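Tubulin-like protein CetZ (Methanosaeta thermophila, PDB 3ZID) binds guanine nucleotide as a tubulin/FtsZ-family GTPase of the archaeal cytoskeleton and is probably involved in the control of cell shape. Local coordinates at residues 77-80 against 81-85; 124-127 against 128-132; 290-293 against 294-297. All coordinates share one frame; numbering follows the deposited sequence.

Contact 1: 77-80 against 81-85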
ATOM      1  N   ALA A  77      18.651   2.828   0.499  1.00 34.62           N
ATOM      2  CA  ALA A  77      17.657   2.611  -0.551  1.00 42.01           C
ATOM      3  C   ALA A  77      18.132   1.542  -1.532  1.00 36.92           C
ATOM      4  O   ALA A  77      17.607   1.419  -2.642  1.00 37.78           O
ATOM      5  CB  ALA A  77      17.352   3.915  -1.279  1.00 42.20           C
ATOM      6  N   ASN A  78      19.117   0.759  -1.104  1.00 33.69           N
ATOM      7  CA  ASN A  78      19.695  -0.291  -1.936  1.00 35.55           C
ATOM      8  C   ASN A  78      18.943  -1.606  -1.820  1.00 30.66           C
ATOM      9  O   ASN A  78      19.102  -2.330  -0.843  1.00 27.36           O
ATOM     10  CB  ASN A  78      21.164  -0.492  -1.556  1.00 37.46           C
ATOM     11  CG  ASN A  78      21.919  -1.394  -2.527  1.00 36.58           C
ATOM     12  OD1 ASN A  78      21.350  -2.265  -3.188  1.00 40.06           O
ATOM     13  ND2 ASN A  78      23.219  -1.180  -2.611  1.00 39.77           N
ATOM     14  N   ARG A  79      18.129  -1.916  -2.823  1.00 35.83           N
ATOM     15  CA  ARG A  79      17.309  -3.126  -2.788  1.00 29.77           C
ATOM     16  C   ARG A  79      18.141  -4.406  -2.821  1.00 32.65           C
ATOM     17  O   ARG A  79      17.734  -5.421  -2.255  1.00 31.35           O
ATOM     18  CB  ARG A  79      16.271  -3.098  -3.913  1.00 24.40           C
ATOM     19  CG  ARG A  79      15.210  -2.015  -3.640  1.00 25.27           C
ATOM     20  CD  ARG A  79      14.133  -1.906  -4.709  1.00 30.31           C
ATOM     21  NE  ARG A  79      13.952  -3.108  -5.527  1.00 38.94           N
ATOM     22  CZ  ARG A  79      13.124  -4.105  -5.241  1.00 34.48           C
ATOM     23  NH1 ARG A  79      12.397  -4.082  -4.134  1.00 31.34           N
ATOM     24  NH2 ARG A  79      13.026  -5.129  -6.066  1.00 37.34           N
ATOM     25  N   SER A  80      19.312  -4.358  -3.458  1.00 35.10           N
ATOM     26  CA  SER A  80      20.176  -5.535  -3.482  1.00 37.13           C
ATOM     27  C   SER A  80      20.615  -5.889  -2.072  1.00 29.49           C
ATOM     28  O   SER A  80      20.553  -7.051  -1.659  1.00 29.76           O
ATOM     29  CB  SER A  80      21.414  -5.316  -4.370  1.00 45.86           C
ATOM     30  OG  SER A  80      21.142  -5.584  -5.738  1.00 47.80           O
ATOM     31  N   LYS A  81      21.034  -4.876  -1.321  1.00 28.01           N
ATOM     32  CA  LYS A  81      21.445  -5.096   0.056  1.00 27.36           C
ATOM     33  C   LYS A  81      20.251  -5.518   0.897  1.00 32.99           C
ATOM     34  O   LYS A  81      20.358  -6.360   1.792  1.00 29.07           O
ATOM     35  CB  LYS A  81      22.102  -3.842   0.619  1.00 26.62           C
ATOM     36  CG  LYS A  81      23.511  -3.641   0.080  1.00 25.78           C
ATOM     37  CD  LYS A  81      24.370  -2.870   1.063  1.00 39.01           C
ATOM     38  CE  LYS A  81      25.828  -3.300   0.946  1.00 52.15           C
ATOM     39  NZ  LYS A  81      26.718  -2.562   1.886  1.00 63.06           N
ATOM     40  N   GLY A  82      19.099  -4.952   0.573  1.00 32.19           N
ATOM     41  CA  GLY A  82      17.881  -5.325   1.255  1.00 31.02           C
ATOM     42  C   GLY A  82      17.605  -6.801   1.098  1.00 33.77           C
ATOM     43  O   GLY A  82      17.320  -7.496   2.072  1.00 36.40           O
ATOM     44  N   LYS A  83      17.675  -7.277  -0.138  1.00 36.37           N
ATOM     45  CA  LYS A  83      17.427  -8.682  -0.425  1.00 39.37           C
ATOM     46  C   LYS A  83      18.416  -9.578   0.303  1.00 39.08           C
ATOM     47  O   LYS A  83      18.021 -10.604   0.861  1.00 32.58           O
ATOM     48  CB  LYS A  83      17.467  -8.932  -1.927  1.00 48.21           C
ATOM     49  CG  LYS A  83      16.299  -8.305  -2.659  1.00 47.87           C
ATOM     50  CD  LYS A  83      16.459  -8.439  -4.154  1.00 54.18           C
ATOM     51  CE  LYS A  83      15.240  -7.910  -4.875  1.00 54.53           C
ATOM     52  NZ  LYS A  83      15.418  -7.930  -6.351  1.00 54.43           N
ATOM     53  N   GLN A  84      19.695  -9.193   0.297  1.00 41.74           N
ATOM     54  CA  GLN A  84      20.716  -9.957   1.017  1.00 50.35           C
ATOM     55  C   GLN A  84      20.405  -9.986   2.502  1.00 43.22           C
ATOM     56  O   GLN A  84      20.438 -11.045   3.138  1.00 41.55           O
ATOM     57  CB  GLN A  84      22.122  -9.372   0.799  1.00 64.34           C
ATOM     58  CG  GLN A  84      22.700  -9.593  -0.594  1.00 77.71           C
ATOM     59  CD  GLN A  84      24.007  -8.842  -0.821  1.00 84.51           C
ATOM     60  OE1 GLN A  84      24.367  -7.941  -0.060  1.00 83.72           O
ATOM     61  NE2 GLN A  84      24.714  -9.203  -1.886  1.00 88.52           N
ATOM     62  N   GLY A  85      20.088  -8.810   3.040  1.00 37.20           N
ATOM     63  CA  GLY A  85      19.698  -8.667   4.427  1.00 41.20           C
ATOM     64  C   GLY A  85      18.555  -9.593   4.812  1.00 48.04           C
ATOM     65  O   GLY A  85      18.567 -10.189   5.894  1.00 52.38           O
TER

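Contact 2: 124-127 against 128-132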
ATOM      1  N   MET A 124       9.169 -11.906   1.679  1.00 28.34           N
ATOM      2  CA  MET A 124       8.427 -12.379   2.840  1.00 26.72           C
ATOM      3  C   MET A 124       7.079 -12.959   2.421  1.00 27.95           C
ATOM      4  O   MET A 124       6.606 -13.940   2.985  1.00 30.02           O
ATOM      5  CB  MET A 124       8.226 -11.229   3.829  1.00 29.10           C
ATOM      6  CG  MET A 124       7.972 -11.677   5.270  1.00 34.72           C
ATOM      7  SD  MET A 124       7.862 -10.271   6.397  1.00 51.80           S
ATOM      8  CE  MET A 124       9.175  -9.253   5.758  1.00 32.20           C
ATOM      9  N   ILE A 125       6.450 -12.350   1.431  1.00 24.52           N
ATOM     10  CA  ILE A 125       5.154 -12.848   0.979  1.00 30.83           C
ATOM     11  C   ILE A 125       5.339 -14.232   0.348  1.00 31.95           C
ATOM     12  O   ILE A 125       4.544 -15.153   0.585  1.00 28.44           O
ATOM     13  CB  ILE A 125       4.496 -11.861  -0.005  1.00 27.44           C
ATOM     14  CG1 ILE A 125       4.056 -10.607   0.751  1.00 28.83           C
ATOM     15  CG2 ILE A 125       3.338 -12.513  -0.746  1.00 26.01           C
ATOM     16  CD1 ILE A 125       3.777  -9.418  -0.151  1.00 33.82           C
ATOM     17  N   HIS A 126       6.405 -14.384  -0.429  1.00 26.80           N
ATOM     18  CA  HIS A 126       6.686 -15.669  -1.044  1.00 28.68           C
ATOM     19  C   HIS A 126       6.735 -16.765   0.007  1.00 34.60           C
ATOM     20  O   HIS A 126       6.126 -17.825  -0.139  1.00 34.90           O
ATOM     21  CB  HIS A 126       8.026 -15.642  -1.794  1.00 32.19           C
ATOM     22  CG  HIS A 126       8.343 -16.936  -2.487  1.00 31.06           C
ATOM     23  ND1 HIS A 126       7.561 -17.447  -3.503  1.00 35.24           N
ATOM     24  CD2 HIS A 126       9.303 -17.861  -2.251  1.00 28.74           C
ATOM     25  CE1 HIS A 126       8.055 -18.608  -3.895  1.00 34.48           C
ATOM     26  NE2 HIS A 126       9.114 -18.879  -3.154  1.00 37.11           N
ATOM     27  N   GLU A 127       7.482 -16.506   1.068  1.00 30.42           N
ATOM     28  CA  GLU A 127       7.636 -17.484   2.126  1.00 29.63           C
ATOM     29  C   GLU A 127       6.335 -17.719   2.886  1.00 26.87           C
ATOM     30  O   GLU A 127       5.998 -18.851   3.224  1.00 29.38           O
ATOM     31  CB  GLU A 127       8.757 -17.049   3.070  1.00 38.16           C
ATOM     32  CG  GLU A 127      10.134 -17.115   2.428  1.00 42.96           C
ATOM     33  CD  GLU A 127      10.437 -18.509   1.881  1.00 56.00           C
ATOM     34  OE1 GLU A 127      10.138 -19.512   2.581  1.00 53.75           O
ATOM     35  OE2 GLU A 127      10.965 -18.605   0.753  1.00 61.69           O
ATOM     36  N   LEU A 128       5.585 -16.646   3.112  1.00 28.54           N
ATOM     37  CA  LEU A 128       4.316 -16.731   3.841  1.00 33.42           C
ATOM     38  C   LEU A 128       3.272 -17.579   3.111  1.00 37.15           C
ATOM     39  O   LEU A 128       2.516 -18.339   3.745  1.00 33.35           O
ATOM     40  CB  LEU A 128       3.754 -15.325   4.123  1.00 30.57           C
ATOM     41  CG  LEU A 128       4.525 -14.496   5.156  1.00 35.14           C
ATOM     42  CD1 LEU A 128       4.031 -13.059   5.182  1.00 35.65           C
ATOM     43  CD2 LEU A 128       4.453 -15.132   6.543  1.00 44.26           C
ATOM     44  N   LYS A 129       3.227 -17.444   1.785  1.00 32.00           N
ATOM     45  CA  LYS A 129       2.271 -18.195   0.972  1.00 34.26           C
ATOM     46  C   LYS A 129       2.514 -19.689   1.085  1.00 35.79           C
ATOM     47  O   LYS A 129       1.569 -20.465   1.041  1.00 34.67           O
ATOM     48  CB  LYS A 129       2.315 -17.782  -0.496  1.00 38.26           C
ATOM     49  CG  LYS A 129       1.631 -16.476  -0.816  1.00 40.02           C
ATOM     50  CD  LYS A 129       1.743 -16.204  -2.299  1.00 46.77           C
ATOM     51  CE  LYS A 129       1.053 -17.300  -3.095  1.00 47.67           C
ATOM     52  NZ  LYS A 129       1.636 -17.430  -4.465  1.00 53.16           N
ATOM     53  N   LYS A 130       3.783 -20.079   1.199  1.00 41.55           N
ATOM     54  CA  LYS A 130       4.144 -21.476   1.434  1.00 45.08           C
ATOM     55  C   LYS A 130       3.645 -21.978   2.783  1.00 46.72           C
ATOM     56  O   LYS A 130       3.140 -23.083   2.883  1.00 50.30           O
ATOM     57  CB  LYS A 130       5.657 -21.661   1.420  1.00 39.29           C
ATOM     58  CG  LYS A 130       6.336 -21.414   0.110  1.00 43.71           C
ATOM     59  CD  LYS A 130       7.836 -21.610   0.319  1.00 46.89           C
ATOM     60  CE  LYS A 130       8.650 -21.015  -0.786  1.00 48.60           C
ATOM     61  NZ  LYS A 130      10.098 -21.064  -0.436  1.00 54.79           N
ATOM     62  N   ARG A 131       3.789 -21.154   3.817  1.00 48.12           N
ATOM     63  CA  ARG A 131       3.509 -21.579   5.184  1.00 49.48           C
ATOM     64  C   ARG A 131       2.033 -21.483   5.556  1.00 53.30           C
ATOM     65  O   ARG A 131       1.531 -22.292   6.338  1.00 60.38           O
ATOM     66  CB  ARG A 131       4.360 -20.773   6.164  1.00 51.97           C
ATOM     67  CG  ARG A 131       5.808 -21.219   6.195  1.00 65.85           C
ATOM     68  CD  ARG A 131       6.737 -20.075   6.570  1.00 72.44           C
ATOM     69  NE  ARG A 131       8.148 -20.437   6.418  1.00 75.01           N
ATOM     70  CZ  ARG A 131       8.795 -20.480   5.255  1.00 71.77           C
ATOM     71  NH1 ARG A 131       8.163 -20.198   4.124  1.00 65.76           N
ATOM     72  NH2 ARG A 131      10.079 -20.812   5.221  1.00 74.03           N
ATOM     73  N   TYR A 132       1.337 -20.522   4.957  1.00 46.25           N
ATOM     74  CA  TYR A 132      -0.077 -20.294   5.234  1.00 37.87           C
ATOM     75  C   TYR A 132      -0.846 -20.378   3.926  1.00 32.82           C
ATOM     76  O   TYR A 132      -1.310 -19.363   3.416  1.00 35.23           O
ATOM     77  CB  TYR A 132      -0.273 -18.908   5.847  1.00 33.81           C
ATOM     78  CG  TYR A 132       0.432 -18.710   7.175  1.00 35.19           C
ATOM     79  CD1 TYR A 132      -0.112 -19.204   8.359  1.00 35.50           C
ATOM     80  CD2 TYR A 132       1.622 -18.004   7.248  1.00 32.95           C
ATOM     81  CE1 TYR A 132       0.523 -19.013   9.576  1.00 38.54           C
ATOM     82  CE2 TYR A 132       2.270 -17.809   8.457  1.00 40.99           C
ATOM     83  CZ  TYR A 132       1.718 -18.316   9.622  1.00 41.66           C
ATOM     84  OH  TYR A 132       2.366 -18.123  10.829  1.00 38.60           O
TER

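Contact 3: 290-293 against 294-297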
ATOM      1  N   THR A 290     -29.404  -1.262  -2.304  1.00 24.72           N
ATOM      2  CA  THR A 290     -29.418  -2.198  -3.410  1.00 22.79           C
ATOM      3  C   THR A 290     -29.535  -1.484  -4.753  1.00 34.13           C
ATOM      4  O   THR A 290     -28.776  -1.777  -5.688  1.00 30.49           O
ATOM      5  CB  THR A 290     -30.522  -3.239  -3.219  1.00 25.95           C
ATOM      6  OG1 THR A 290     -30.228  -3.980  -2.024  1.00 27.29           O
ATOM      7  CG2 THR A 290     -30.567  -4.202  -4.394  1.00 32.31           C
ATOM      8  N   LYS A 291     -30.443  -0.513  -4.817  1.00 24.23           N
ATOM      9  CA  LYS A 291     -30.651   0.287  -6.017  1.00 28.45           C
ATOM     10  C   LYS A 291     -29.393   1.062  -6.385  1.00 32.65           C
ATOM     11  O   LYS A 291     -28.995   1.097  -7.555  1.00 27.68           O
ATOM     12  CB  LYS A 291     -31.826   1.250  -5.825  1.00 34.05           C
ATOM     13  CG  LYS A 291     -33.178   0.597  -5.902  1.00 41.52           C
ATOM     14  CD  LYS A 291     -34.258   1.504  -5.329  1.00 53.98           C
ATOM     15  CE  LYS A 291     -35.620   0.832  -5.372  1.00 60.31           C
ATOM     16  NZ  LYS A 291     -36.606   1.525  -4.499  1.00 66.06           N
ATOM     17  N   GLU A 292     -28.730   1.635  -5.382  1.00 32.44           N
ATOM     18  CA  GLU A 292     -27.465   2.321  -5.636  1.00 36.68           C
ATOM     19  C   GLU A 292     -26.375   1.393  -6.129  1.00 34.73           C
ATOM     20  O   GLU A 292     -25.625   1.750  -7.033  1.00 41.85           O
ATOM     21  CB  GLU A 292     -27.000   3.089  -4.405  1.00 44.41           C
ATOM     22  CG  GLU A 292     -27.948   4.215  -4.027  1.00 53.83           C
ATOM     23  CD  GLU A 292     -28.133   5.218  -5.162  1.00 63.63           C
ATOM     24  OE1 GLU A 292     -27.157   5.463  -5.910  1.00 67.38           O
ATOM     25  OE2 GLU A 292     -29.256   5.758  -5.308  1.00 64.23           O
ATOM     26  N   ILE A 293     -26.306   0.191  -5.572  1.00 38.27           N
ATOM     27  CA  ILE A 293     -25.292  -0.767  -5.994  1.00 43.56           C
ATOM     28  C   ILE A 293     -25.557  -1.161  -7.448  1.00 47.30           C
ATOM     29  O   ILE A 293     -24.635  -1.184  -8.282  1.00 46.24           O
ATOM     30  CB  ILE A 293     -25.260  -2.034  -5.096  1.00 40.23           C
ATOM     31  CG1 ILE A 293     -24.865  -1.689  -3.652  1.00 39.07           C
ATOM     32  CG2 ILE A 293     -24.326  -3.079  -5.680  1.00 40.08           C
ATOM     33  CD1 ILE A 293     -23.682  -0.756  -3.524  1.00 33.79           C
ATOM     34  N   GLU A 294     -26.821  -1.429  -7.763  1.00 42.31           N
ATOM     35  CA  GLU A 294     -27.201  -1.749  -9.138  1.00 44.92           C
ATOM     36  C   GLU A 294     -26.699  -0.699 -10.133  1.00 45.91           C
ATOM     37  O   GLU A 294     -26.264  -1.042 -11.233  1.00 51.65           O
ATOM     38  CB  GLU A 294     -28.720  -1.911  -9.260  1.00 50.38           C
ATOM     39  CG  GLU A 294     -29.283  -3.130  -8.537  1.00 56.17           C
ATOM     40  CD  GLU A 294     -30.782  -3.308  -8.751  1.00 62.96           C
ATOM     41  OE1 GLU A 294     -31.441  -2.355  -9.224  1.00 67.12           O
ATOM     42  OE2 GLU A 294     -31.300  -4.405  -8.444  1.00 63.39           O
ATOM     43  N   SER A 295     -26.738   0.572  -9.735  1.00 45.59           N
ATOM     44  CA  SER A 295     -26.229   1.660 -10.570  1.00 45.74           C
ATOM     45  C   SER A 295     -24.768   1.477 -10.930  1.00 37.94           C
ATOM     46  O   SER A 295     -24.382   1.705 -12.066  1.00 43.13           O
ATOM     47  CB  SER A 295     -26.390   3.009  -9.870  1.00 47.50           C
ATOM     48  OG  SER A 295     -27.706   3.172  -9.394  1.00 59.73           O
ATOM     49  N   LEU A 296     -23.967   1.045  -9.961  1.00 43.80           N
ATOM     50  CA  LEU A 296     -22.521   0.885 -10.133  1.00 39.08           C
ATOM     51  C   LEU A 296     -22.118  -0.125 -11.188  1.00 47.16           C
ATOM     52  O   LEU A 296     -21.014  -0.053 -11.734  1.00 43.24           O
ATOM     53  CB  LEU A 296     -21.853   0.488  -8.821  1.00 41.41           C
ATOM     54  CG  LEU A 296     -21.943   1.491  -7.686  1.00 46.65           C
ATOM     55  CD1 LEU A 296     -21.054   1.035  -6.520  1.00 43.58           C
ATOM     56  CD2 LEU A 296     -21.515   2.845  -8.222  1.00 44.01           C
ATOM     57  N   THR A 297     -22.992  -1.091 -11.442  1.00 54.73           N
ATOM     58  CA  THR A 297     -22.699  -2.134 -12.417  1.00 57.17           C
ATOM     59  C   THR A 297     -22.628  -1.548 -13.827  1.00 56.14           C
ATOM     60  O   THR A 297     -22.230  -2.226 -14.775  1.00 54.61           O
ATOM     61  CB  THR A 297     -23.716  -3.284 -12.344  1.00 58.40           C
ATOM     62  OG1 THR A 297     -25.042  -2.762 -12.479  1.00 59.12           O
ATOM     63  CG2 THR A 297     -23.590  -4.008 -11.002  1.00 61.68           C
TER

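Contact 1: 77-80 against 81-85
The side-chain amide of Asn-78 lies over the start of the Lys-81 side chain, its ND2 3.7 Å from Lys-81 CG. The two side chains cross at a slant. CG of Asn-78 anti to the backbone N (chi1 -170°) swings the amide toward the first turn of the helix, and chi2 (-27°) sets OD1 facing its N-H groups. There OD1 accepts from Lys-81 N at 3.2 Å. The N-H points well at the oxygen (161°), but the donor stands above the amide plane and misses the lone pairs. A second, weak bond reaches the same OD1 from Ser-80 N. Asn-78 is thus the N-cap of helix 79-98 in the GTPase domain, and its side chain takes up amides that have no earlier helical carbonyl to bond. The regular helix bonds start with Gly-82 N to Asn-78 O, 3.0 Å. At the next residue, the extended chain of Lys-83 passes Arg-79 O, with CG 3.2 Å from it. Its NZ ends 3.7 Å from Arg-79 NH2, at a slant to the guanidinium. These like charges share an acceptor, since both NZ and NH2 form salt bridges to OE2 of Glu-162 on helix 150-165. Arg-79 NH1 also bonds Ser-118 OG, so the guanidinium is held by two neighbouring helices, close to the GTP-binding residue Gly-115.

Contact 2: 124-127 against 128-132
Helix 117-131 is the crossover helix of the beta-alpha-beta unit made with strands 105-111 and 136-143, and its last turns carry a salt-bridge network centred on Glu-127. The Glu-127 chain turns about its CB-CG bond (chi2 -56°), which brings its carboxylate back to the basic side chains of the next turn. The two oxygens divide the work. OE2 takes Lys-130 NZ at 2.9 Å on its syn side. OE1 takes Arg-131 NH1 at 2.6 Å on its anti side, with a weaker bond from Arg-131 NH2. The carboxylate and guanidinium planes stand 73° apart, so this is not a flat, two-pronged pairing. Arg-131 NH1 also donates to the backbone O of Glu-127 at 2.7 Å. That oxygen lies in the guanidinium plane and further accepts from Arg-131 N, as in a regular helix. Two positive groups so near would be expected to favour a charged carboxylate. Lys-130 runs out extended beside Glu-127, and its CE comes within 3.2 Å of His-126 NE2, at a slant to the ring. On the apolar side Met-124 and Leu-128 lie alongside each other, CG of Met-124 to CD1 of Leu-128 4.2 Å. Both also touch Leu-7 of strand 3-9, while Glu-127 and Arg-131 lean on Leu-94 of helix 79-98. This division into an apolar side on the sheet and a charged side that borders helix 79-98 is characteristic of an amphipathic helix packed on the parallel sheet of a Rossmann-like GTPase domain.

Contact 3: 290-293 against 294-297
The hydroxyl of Ser-295 lies beside its own backbone N (chi1 -50°), a rotation that turns OG back to the carbonyl of Lys-291. Ser-295 OG donates to Lys-291 O at 3.1 Å. Ser-295 N donates to the same oxygen at 3.2 Å, and the two donors arrive from opposite faces of the carbonyl plane. One residue earlier, Glu-294 N bonds Thr-290 O at 2.9 Å with a nearly straight N-H (168°). The Glu-294 side chain then runs past that carbonyl, CG 3.2 Å from Thr-290 O. These residues belong to helix 286-296, which links strands 270-279 and 302-309 as a beta-alpha-beta crossover. Farther along the helix the bonding weakens: Leu-296 N is shared by two weak bonds, to Glu-292 O and to Ile-293 O. On the sheet side CD1 of Ile-293 meets CD1 of Leu-296 at 4.4 Å, a loose apolar touch. Both side chains also rest on Val-303 and Ile-275 of the two linked strands and on Ile-250 of helix 246-252. Lys-291 turns elsewhere and forms a salt bridge with Asp-287, one turn back.

In the fold
Contacts 1 and 2 belong to the GTPase domain and sit on neighbouring helices, 79-98 and 117-131. Their centres are 19 Å apart and their nearest atoms about 9 Å, so they do not touch directly. Both lie close to the nucleotide without touching it at these points: Gly-82 of contact 1 is about 8 Å from GDP, and the Met-124 side chain of contact 2 about 10 Å. The helices do meet: Lys-83 touches Leu-123, just before contact 2, and Glu-127 touches Leu-94. Contact 3 packs against the separate four-stranded mixed sheet, away from the annotated sites. Its centre is 46 Å from that of contact 1, across the chain's centre, and 37 Å from that of contact 2.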